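Local coordinates for mannosylglycerate hydrolase MGH1-like glycoside hydrolase domain-containing protein (Thermus thermophilus HB8, PDB 4WVA), which hydrolyses mannosylglycerate, a solute that thermophiles make under osmotic stress, to mannose and glycerate, and can also cleave glucosylglycerate, at residues R121-A124 / R125-R129; Y130-P133 / K134-F138; D258-E261 / I262-W265. One frame throughout, in Å; residues are numbered along the deposited sequence.

All three interactions are helix-local and partly buried, but their chemistry follows their surroundings. Interactions 1 and 2 are successive turns of helix 121-146. The first, its centre about 25 Å from the centre of the chain, is rich in arginines and reaches a second subunit through two of them; the second, nearer the core at about 18 Å, sets leucines and a phenylalanine against other helices. Interaction 3, about 23 Å out, is the capped beginning of helix 260-275, where Asp258, Tyr260 and Glu263 meet a second subunit and Trp265 turns to its own chain. It touches interaction 2 directly, with Leu136 against Ile262 and Trp265, whereas interactions 1 and 3 do not meet.

Interaction 1: R121-A124 / R125-R129; sequences RDRA and RERAR
Arg125 bends back along its helix to form a salt bridge with Asp122, an i to i+3 pair in the opening turns of helix 121-146 of this (alpha/alpha)6-barrel enzyme. The tight part of the contact is on the side away from that pair. Here Ala124 and Ala128 are buried against Tyr115 of helix 107-117, and the methyl CB of Ala128 sits 3.3 Å from Ala124 O. The regular alpha-helical ladder runs here, with Ala128 N bonded to Ala124 O at 2.9 Å.

Arg123 and Arg127 cross on another flank. CG of Arg123 lies over the centre of the Arg127 guanidinium, 3.9 Å above its plane, so aliphatic chain packs on a flat charged group. Both side chains also rest on Trp52 of helix 48-62, while their charges are taken up by Asp118 for Arg123 and Glu49 for Arg127. In a neighbouring salt bridge Glu126 OE1 lies close to the Arg127 guanidinium plane, whereas Arg127 NH1 comes to it from well above the Glu126 carboxylate plane.

The looser side is polar and hydrated: Asp122 is exposed, while Arg121 and Arg125 turn to the second subunit. A bend at chi3 (-74°) brings one face of the Arg125 guanidinium against Arg121 O, which sits 3.7 Å from its plane, over the centre. Arg125 NH2 then reaches Asp122 OD2 at 2.8 Å, but the N-H...O angle is only 133° and the carboxylate and guanidinium planes are 68° apart. Water 2 reinforces this bent pair, accepting from Arg125 NE and donating to Asp122 OD2. Arg121 is held by the carbonyls of Tyr115 and Asp118 and by Glu293 of the second subunit, whose Ala291 O binds Arg125 NH1. Between the two arginines, water 1 accepts from Arg121 NH1 at 3.0 Å and, weakly, from Arg125 NH1 at 2.9 Å.

Interaction 2: Y130-P133 / K134-F138; sequences YLFP and KLLAF
Lys134 folds back along the helix to set its terminal methylene on the ring of Tyr130, an i to i+4 CH-pi contact. Its path starts at CB, 3.4 Å from Leu131 O on the previous turn. CG comes next, 3.8 Å from Tyr130 O, and CD runs on past the same carbonyl oxygen at 4.0 Å, the aliphatic chain hugging the backbone. CE then arrives over one face of the phenol, 3.9 Å from the centroid of the Tyr130 ring and 27° off its normal, displaced toward CZ and CE2. The chain is straight up to CE and turns only at chi4 (-64°), where NZ leaves the ring. Water 3 accepts from Lys134 NZ at 2.8 Å and donates to Tyr130 OH, closing a polar bridge beyond the CH-pi contact. Asp60 is the stronger partner of Tyr130 OH, and a bound 2-methyl-2,4-pentanediol, probably from the crystallisation liquor, makes a weak hydrogen bond with Lys134 NZ.

The inner flank is apolar. Phe132 and Leu136 approach at a slant, with CE2 of Phe132 4.2 Å from CD2 of Leu136, while CB of Leu131 comes within 4.5 Å of CD1 of Leu135. The backbone carries them in regular i to i+4 steps: Leu135 N meets Leu131 O almost head-on at 2.9 Å. Pro133 has no N-H to give to the turn before, and the helix is kinked there, yet its own carbonyl still accepts from Ala137 N. Leu131 and Leu135 pack on helices 48-62 and 107-117 and Phe132 on helix 235-254, so the arrangement is that of an amphipathic helix in an (alpha/alpha)6 barrel, apolar where it packs on its neighbours, with the polar ends of Tyr130 and Lys134 at the outer margin, beside helix 48-62.

Interaction 3: D258-E261 / I262-W265; sequences DPYE and IEEW
Pro259 stands at the N-cap of helix 260-275, and its carbonyl oxygen receives Glu263 N at 2.9 Å, the first i to i+4 bond linking 258-261 to 262-265. Just ahead, Asp258 OD2 accepts from Tyr260 N at 2.8 Å in an Asx turn.

Trp265 lays one face of its indole over Glu261 O, which lies 3.5 Å above the ring plane and off toward its rim; the same oxygen also accepts the backbone bond from Trp265 N. The extended Glu261 chain, its CG anti to the backbone N (chi1 -168°), crosses the indole at a slant and brings OE1 to 3.5 Å from Trp265 CZ2. Water 4 joins them at the indole edge, donating to Glu261 OE1 and accepting from Trp265 NE1, while Glu261 OE2 pairs with Arg140. Glu263 brings OE2 to Pro259 CG at 3.6 Å, and its OE1 forms a salt bridge with Arg268 of the second subunit. Glu264 OE2 comes to 3.6 Å from CE1 of Tyr260, whose ring makes a cation-pi contact with Arg150 of that subunit.

Trp265 stacks on Tyr143 and touches His139 of helix 121-146, and Pro259 meets Tyr249 and Ala252 of helix 235-254, so this helix start packs on both helices.

Interaction 1: R121-A124 / R125-R129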
loop_
_atom_site.group_PDB
_atom_site.type_symbol
_atom_site.label_atom_id
_atom_site.label_comp_id
_atom_site.label_asym_id
_atom_site.label_seq_id
_atom_site.Cartn_x
_atom_site.Cartn_y
_atom_site.Cartn_z
ATOM N N ARG A 121 30.688 14.158 5.683
ATOM C CA ARG A 121 30.100 13.483 4.535
ATOM C C ARG A 121 31.066 12.510 3.877
ATOM O O ARG A 121 30.657 11.474 3.347
ATOM C CB ARG A 121 29.594 14.492 3.516
ATOM C CG ARG A 121 28.603 15.503 4.085
ATOM C CD ARG A 121 27.511 14.848 4.921
ATOM N NE ARG A 121 26.853 13.796 4.141
ATOM C CZ ARG A 121 26.235 12.719 4.629
ATOM N NH1 ARG A 121 25.675 11.854 3.788
ATOM N NH2 ARG A 121 26.154 12.496 5.921
ATOM N N ASP A 122 32.352 12.838 3.892
ATOM C CA ASP A 122 33.327 11.920 3.318
ATOM C C ASP A 122 33.365 10.629 4.137
ATOM O O ASP A 122 33.448 9.535 3.578
ATOM C CB ASP A 122 34.708 12.572 3.245
ATOM C CG ASP A 122 34.747 13.725 2.277
ATOM O OD1 ASP A 122 35.362 14.755 2.615
ATOM O OD2 ASP A 122 34.145 13.621 1.190
ATOM N N ARG A 123 33.305 10.752 5.457
ATOM C CA ARG A 123 33.300 9.569 6.316
ATOM C C ARG A 123 32.019 8.782 6.097
ATOM O O ARG A 123 32.048 7.560 5.980
ATOM C CB ARG A 123 33.395 9.932 7.794
ATOM C CG ARG A 123 33.160 8.731 8.708
ATOM C CD ARG A 123 33.420 9.054 10.154
ATOM N NE ARG A 123 32.559 10.126 10.623
ATOM C CZ ARG A 123 32.885 11.030 11.536
ATOM N NH1 ARG A 123 34.098 11.030 12.111
ATOM N NH2 ARG A 123 32.010 11.966 11.860
ATOM N N ALA A 124 30.895 9.483 6.047
ATOM C CA ALA A 124 29.611 8.812 5.811
ATOM C C ALA A 124 29.647 7.960 4.547
ATOM O O ALA A 124 29.196 6.807 4.545
ATOM C CB ALA A 124 28.484 9.823 5.736
ATOM N N ARG A 125 30.161 8.524 3.456
ATOM C CA ARG A 125 30.214 7.799 2.195
ATOM C C ARG A 125 31.152 6.604 2.309
ATOM O O ARG A 125 30.833 5.518 1.832
ATOM C CB ARG A 125 30.622 8.718 1.035
ATOM C CG ARG A 125 29.502 9.663 0.605
ATOM C CD ARG A 125 29.846 10.424 -0.671
ATOM N NE ARG A 125 30.830 11.471 -0.413
ATOM C CZ ARG A 125 30.555 12.749 -0.145
ATOM N NH1 ARG A 125 29.302 13.209 -0.114
ATOM N NH2 ARG A 125 31.560 13.585 0.081
ATOM N N GLU A 126 32.307 6.798 2.946
ATOM C CA GLU A 126 33.258 5.695 3.100
ATOM C C GLU A 126 32.662 4.552 3.916
ATOM O O GLU A 126 32.765 3.384 3.525
ATOM C CB GLU A 126 34.598 6.152 3.705
ATOM C CG GLU A 126 35.655 5.053 3.655
ATOM C CD GLU A 126 36.990 5.416 4.291
ATOM O OE1 GLU A 126 37.062 6.364 5.104
ATOM O OE2 GLU A 126 37.982 4.716 3.982
ATOM N N ARG A 127 32.006 4.881 5.026
ATOM C CA ARG A 127 31.468 3.837 5.906
ATOM C C ARG A 127 30.272 3.124 5.259
ATOM O O ARG A 127 30.158 1.906 5.341
ATOM C CB ARG A 127 31.060 4.413 7.251
ATOM C CG ARG A 127 32.191 5.058 8.032
ATOM C CD ARG A 127 33.144 4.064 8.664
ATOM N NE ARG A 127 34.214 4.810 9.318
ATOM C CZ ARG A 127 35.238 5.364 8.673
ATOM N NH1 ARG A 127 35.394 5.187 7.365
ATOM N NH2 ARG A 127 36.124 6.089 9.330
ATOM N N ALA A 128 29.384 3.888 4.636
ATOM C CA ALA A 128 28.200 3.290 4.001
ATOM C C ALA A 128 28.570 2.420 2.812
ATOM O O ALA A 128 28.002 1.353 2.635
ATOM C CB ALA A 128 27.204 4.354 3.583
ATOM N N ARG A 129 29.524 2.849 1.997
ATOM C CA ARG A 129 29.959 2.017 0.885
ATOM C C ARG A 129 30.566 0.713 1.368
ATOM O O ARG A 129 30.418 -0.320 0.712
ATOM C CB ARG A 129 30.934 2.756 -0.027
ATOM C CG ARG A 129 30.200 3.752 -0.896
ATOM C CD ARG A 129 31.022 4.355 -2.018
ATOM N NE ARG A 129 30.291 5.515 -2.533
ATOM C CZ ARG A 129 29.229 5.474 -3.349
ATOM N NH1 ARG A 129 28.741 4.318 -3.836
ATOM N NH2 ARG A 129 28.659 6.618 -3.701
HETATM O O HOH W 1 27.135 11.684 1.174
HETATM O O HOH W 2 33.476 11.001 -0.682
#

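Interaction 2: Y130-P133 / K134-F138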
loop_
_atom_site.group_PDB
_atom_site.type_symbol
_atom_site.label_atom_id
_atom_site.label_comp_id
_atom_site.label_asym_id
_atom_site.label_seq_id
_atom_site.Cartn_x
_atom_site.Cartn_y
_atom_site.Cartn_z
ATOM N N TYR A 130 31.239 0.760 2.511
ATOM C CA TYR A 130 31.863 -0.414 3.090
ATOM C C TYR A 130 30.811 -1.385 3.627
ATOM O O TYR A 130 30.876 -2.583 3.368
ATOM C CB TYR A 130 32.851 0.009 4.187
ATOM C CG TYR A 130 33.594 -1.138 4.832
ATOM C CD1 TYR A 130 34.648 -1.759 4.182
ATOM C CD2 TYR A 130 33.242 -1.600 6.084
ATOM C CE1 TYR A 130 35.341 -2.795 4.779
ATOM C CE2 TYR A 130 33.920 -2.646 6.687
ATOM C CZ TYR A 130 34.966 -3.250 6.011
ATOM O OH TYR A 130 35.660 -4.272 6.605
ATOM N N LEU A 131 29.828 -0.856 4.348
ATOM C CA LEU A 131 28.813 -1.690 4.974
ATOM C C LEU A 131 27.713 -2.177 4.019
ATOM O O LEU A 131 27.114 -3.226 4.264
ATOM C CB LEU A 131 28.177 -0.941 6.156
ATOM C CG LEU A 131 29.090 -0.815 7.381
ATOM C CD1 LEU A 131 28.431 0.071 8.422
ATOM C CD2 LEU A 131 29.427 -2.182 7.954
ATOM N N PHE A 132 27.420 -1.428 2.952
ATOM C CA PHE A 132 26.274 -1.760 2.125
ATOM C C PHE A 132 26.280 -3.220 1.601
ATOM O O PHE A 132 25.280 -3.931 1.742
ATOM C CB PHE A 132 26.112 -0.785 0.955
ATOM C CG PHE A 132 24.979 -1.153 0.051
ATOM C CD1 PHE A 132 23.677 -0.851 0.397
ATOM C CD2 PHE A 132 25.215 -1.864 -1.112
ATOM C CE1 PHE A 132 22.626 -1.229 -0.421
ATOM C CE2 PHE A 132 24.177 -2.255 -1.936
ATOM C CZ PHE A 132 22.875 -1.940 -1.583
ATOM N N PRO A 133 27.393 -3.668 0.986
ATOM C CA PRO A 133 27.375 -5.053 0.472
ATOM C C PRO A 133 27.311 -6.109 1.582
ATOM O O PRO A 133 26.782 -7.201 1.383
ATOM C CB PRO A 133 28.680 -5.169 -0.324
ATOM C CG PRO A 133 29.527 -4.046 0.109
ATOM C CD PRO A 133 28.658 -2.974 0.701
ATOM N N LYS A 134 27.790 -5.757 2.768
ATOM C CA LYS A 134 27.689 -6.630 3.930
ATOM C C LYS A 134 26.245 -6.752 4.445
ATOM O O LYS A 134 25.774 -7.846 4.736
ATOM C CB LYS A 134 28.627 -6.129 5.032
ATOM C CG LYS A 134 30.082 -6.096 4.586
ATOM C CD LYS A 134 31.017 -5.758 5.728
ATOM C CE LYS A 134 32.459 -5.661 5.261
ATOM N NZ LYS A 134 32.948 -6.968 4.750
ATOM N N LEU A 135 25.553 -5.617 4.566
ATOM C CA LEU A 135 24.129 -5.622 4.881
ATOM C C LEU A 135 23.334 -6.437 3.853
ATOM O O LEU A 135 22.482 -7.262 4.195
ATOM C CB LEU A 135 23.594 -4.185 4.873
ATOM C CG LEU A 135 23.988 -3.304 6.054
ATOM C CD1 LEU A 135 23.795 -1.836 5.744
ATOM C CD2 LEU A 135 23.129 -3.696 7.249
ATOM N N LEU A 136 23.617 -6.188 2.585
ATOM C CA LEU A 136 22.912 -6.859 1.503
ATOM C C LEU A 136 23.110 -8.379 1.609
ATOM O O LEU A 136 22.174 -9.151 1.414
ATOM C CB LEU A 136 23.410 -6.326 0.161
ATOM C CG LEU A 136 22.717 -6.813 -1.101
ATOM C CD1 LEU A 136 21.286 -6.316 -1.161
ATOM C CD2 LEU A 136 23.500 -6.348 -2.316
ATOM N N ALA A 137 24.332 -8.800 1.928
ATOM C CA ALA A 137 24.635 -10.227 2.059
ATOM C C ALA A 137 23.913 -10.855 3.243
ATOM O O ALA A 137 23.499 -12.012 3.188
ATOM C CB ALA A 137 26.141 -10.442 2.166
ATOM N N PHE A 138 23.746 -10.091 4.328
ATOM C CA PHE A 138 23.001 -10.555 5.476
ATOM C C PHE A 138 21.509 -10.732 5.122
ATOM O O PHE A 138 20.906 -11.763 5.425
ATOM C CB PHE A 138 23.201 -9.584 6.658
ATOM C CG PHE A 138 22.376 -9.889 7.885
ATOM C CD1 PHE A 138 22.060 -11.195 8.266
ATOM C CD2 PHE A 138 21.943 -8.850 8.702
ATOM C CE1 PHE A 138 21.327 -11.462 9.396
ATOM C CE2 PHE A 138 21.219 -9.111 9.846
ATOM C CZ PHE A 138 20.903 -10.412 10.197
HETATM O O HOH W 3 35.668 -6.249 4.580
#

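Interaction 3: D258-E261 / I262-W265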
loop_
_atom_site.group_PDB
_atom_site.type_symbol
_atom_site.label_atom_id
_atom_site.label_comp_id
_atom_site.label_asym_id
_atom_site.label_seq_id
_atom_site.Cartn_x
_atom_site.Cartn_y
_atom_site.Cartn_z
ATOM N N ASP A 258 22.265 -1.085 -7.560
ATOM C CA ASP A 258 21.011 -1.584 -8.148
ATOM C C ASP A 258 20.209 -2.245 -7.015
ATOM O O ASP A 258 20.673 -3.199 -6.420
ATOM C CB ASP A 258 21.318 -2.569 -9.296
ATOM C CG ASP A 258 20.067 -3.126 -9.960
ATOM O OD1 ASP A 258 19.955 -3.127 -11.221
ATOM O OD2 ASP A 258 19.181 -3.582 -9.229
ATOM N N PRO A 259 19.011 -1.716 -6.690
ATOM C CA PRO A 259 18.231 -2.274 -5.586
ATOM C C PRO A 259 17.107 -3.227 -6.010
ATOM O O PRO A 259 16.191 -3.459 -5.230
ATOM C CB PRO A 259 17.598 -1.021 -4.949
ATOM C CG PRO A 259 17.538 -0.019 -6.048
ATOM C CD PRO A 259 18.366 -0.498 -7.213
ATOM N N TYR A 260 17.165 -3.768 -7.229
ATOM C CA TYR A 260 16.051 -4.550 -7.778
ATOM C C TYR A 260 15.712 -5.703 -6.831
ATOM O O TYR A 260 14.536 -5.948 -6.563
ATOM C CB TYR A 260 16.424 -5.076 -9.180
ATOM C CG TYR A 260 15.291 -5.554 -10.058
ATOM C CD1 TYR A 260 15.124 -6.916 -10.334
ATOM C CD2 TYR A 260 14.438 -4.654 -10.684
ATOM C CE1 TYR A 260 14.114 -7.357 -11.178
ATOM C CE2 TYR A 260 13.431 -5.087 -11.529
ATOM C CZ TYR A 260 13.271 -6.439 -11.772
ATOM O OH TYR A 260 12.259 -6.868 -12.610
ATOM N N GLU A 261 16.746 -6.360 -6.316
ATOM C CA GLU A 261 16.622 -7.497 -5.390
ATOM C C GLU A 261 15.869 -7.082 -4.117
ATOM O O GLU A 261 14.948 -7.753 -3.654
ATOM C CB GLU A 261 18.008 -7.997 -5.029
ATOM C CG GLU A 261 18.043 -9.337 -4.313
ATOM C CD GLU A 261 19.447 -9.880 -4.113
ATOM O OE1 GLU A 261 19.570 -11.038 -3.663
ATOM O OE2 GLU A 261 20.441 -9.165 -4.372
ATOM N N ILE A 262 16.277 -5.946 -3.581
ATOM C CA ILE A 262 15.687 -5.404 -2.350
ATOM C C ILE A 262 14.212 -5.032 -2.573
ATOM O O ILE A 262 13.371 -5.240 -1.703
ATOM C CB ILE A 262 16.459 -4.158 -1.871
ATOM C CG1 ILE A 262 17.950 -4.450 -1.685
ATOM C CG2 ILE A 262 15.890 -3.663 -0.546
ATOM C CD1 ILE A 262 18.794 -3.192 -1.603
ATOM N N GLU A 263 13.893 -4.488 -3.749
ATOM C CA GLU A 263 12.516 -4.148 -4.064
ATOM C C GLU A 263 11.598 -5.379 -3.948
ATOM O O GLU A 263 10.485 -5.279 -3.437
ATOM C CB GLU A 263 12.398 -3.550 -5.469
ATOM C CG GLU A 263 13.130 -2.228 -5.664
ATOM C CD GLU A 263 13.416 -1.925 -7.122
ATOM O OE1 GLU A 263 12.742 -2.492 -8.010
ATOM O OE2 GLU A 263 14.329 -1.127 -7.379
ATOM N N GLU A 264 12.070 -6.525 -4.423
ATOM C CA GLU A 264 11.278 -7.753 -4.315
ATOM C C GLU A 264 11.062 -8.132 -2.857
ATOM O O GLU A 264 9.947 -8.496 -2.474
ATOM C CB GLU A 264 11.922 -8.909 -5.078
ATOM C CG GLU A 264 12.397 -8.502 -6.461
ATOM C CD GLU A 264 12.332 -9.603 -7.495
ATOM O OE1 GLU A 264 12.212 -10.791 -7.115
ATOM O OE2 GLU A 264 12.398 -9.257 -8.701
ATOM N N TRP A 265 12.096 -7.992 -2.027
ATOM C CA TRP A 265 11.939 -8.305 -0.610
ATOM C C TRP A 265 10.888 -7.399 0.027
ATOM O O TRP A 265 10.078 -7.830 0.865
ATOM C CB TRP A 265 13.251 -8.152 0.171
ATOM C CG TRP A 265 14.385 -9.014 -0.325
ATOM C CD1 TRP A 265 14.296 -10.206 -0.971
ATOM C CD2 TRP A 265 15.786 -8.751 -0.162
ATOM N NE1 TRP A 265 15.551 -10.701 -1.229
ATOM C CE2 TRP A 265 16.484 -9.827 -0.743
ATOM C CE3 TRP A 265 16.518 -7.714 0.419
ATOM C CZ2 TRP A 265 17.876 -9.874 -0.784
ATOM C CZ3 TRP A 265 17.895 -7.773 0.385
ATOM C CH2 TRP A 265 18.559 -8.847 -0.218
HETATM O O HOH W 4 17.272 -12.533 -2.853
#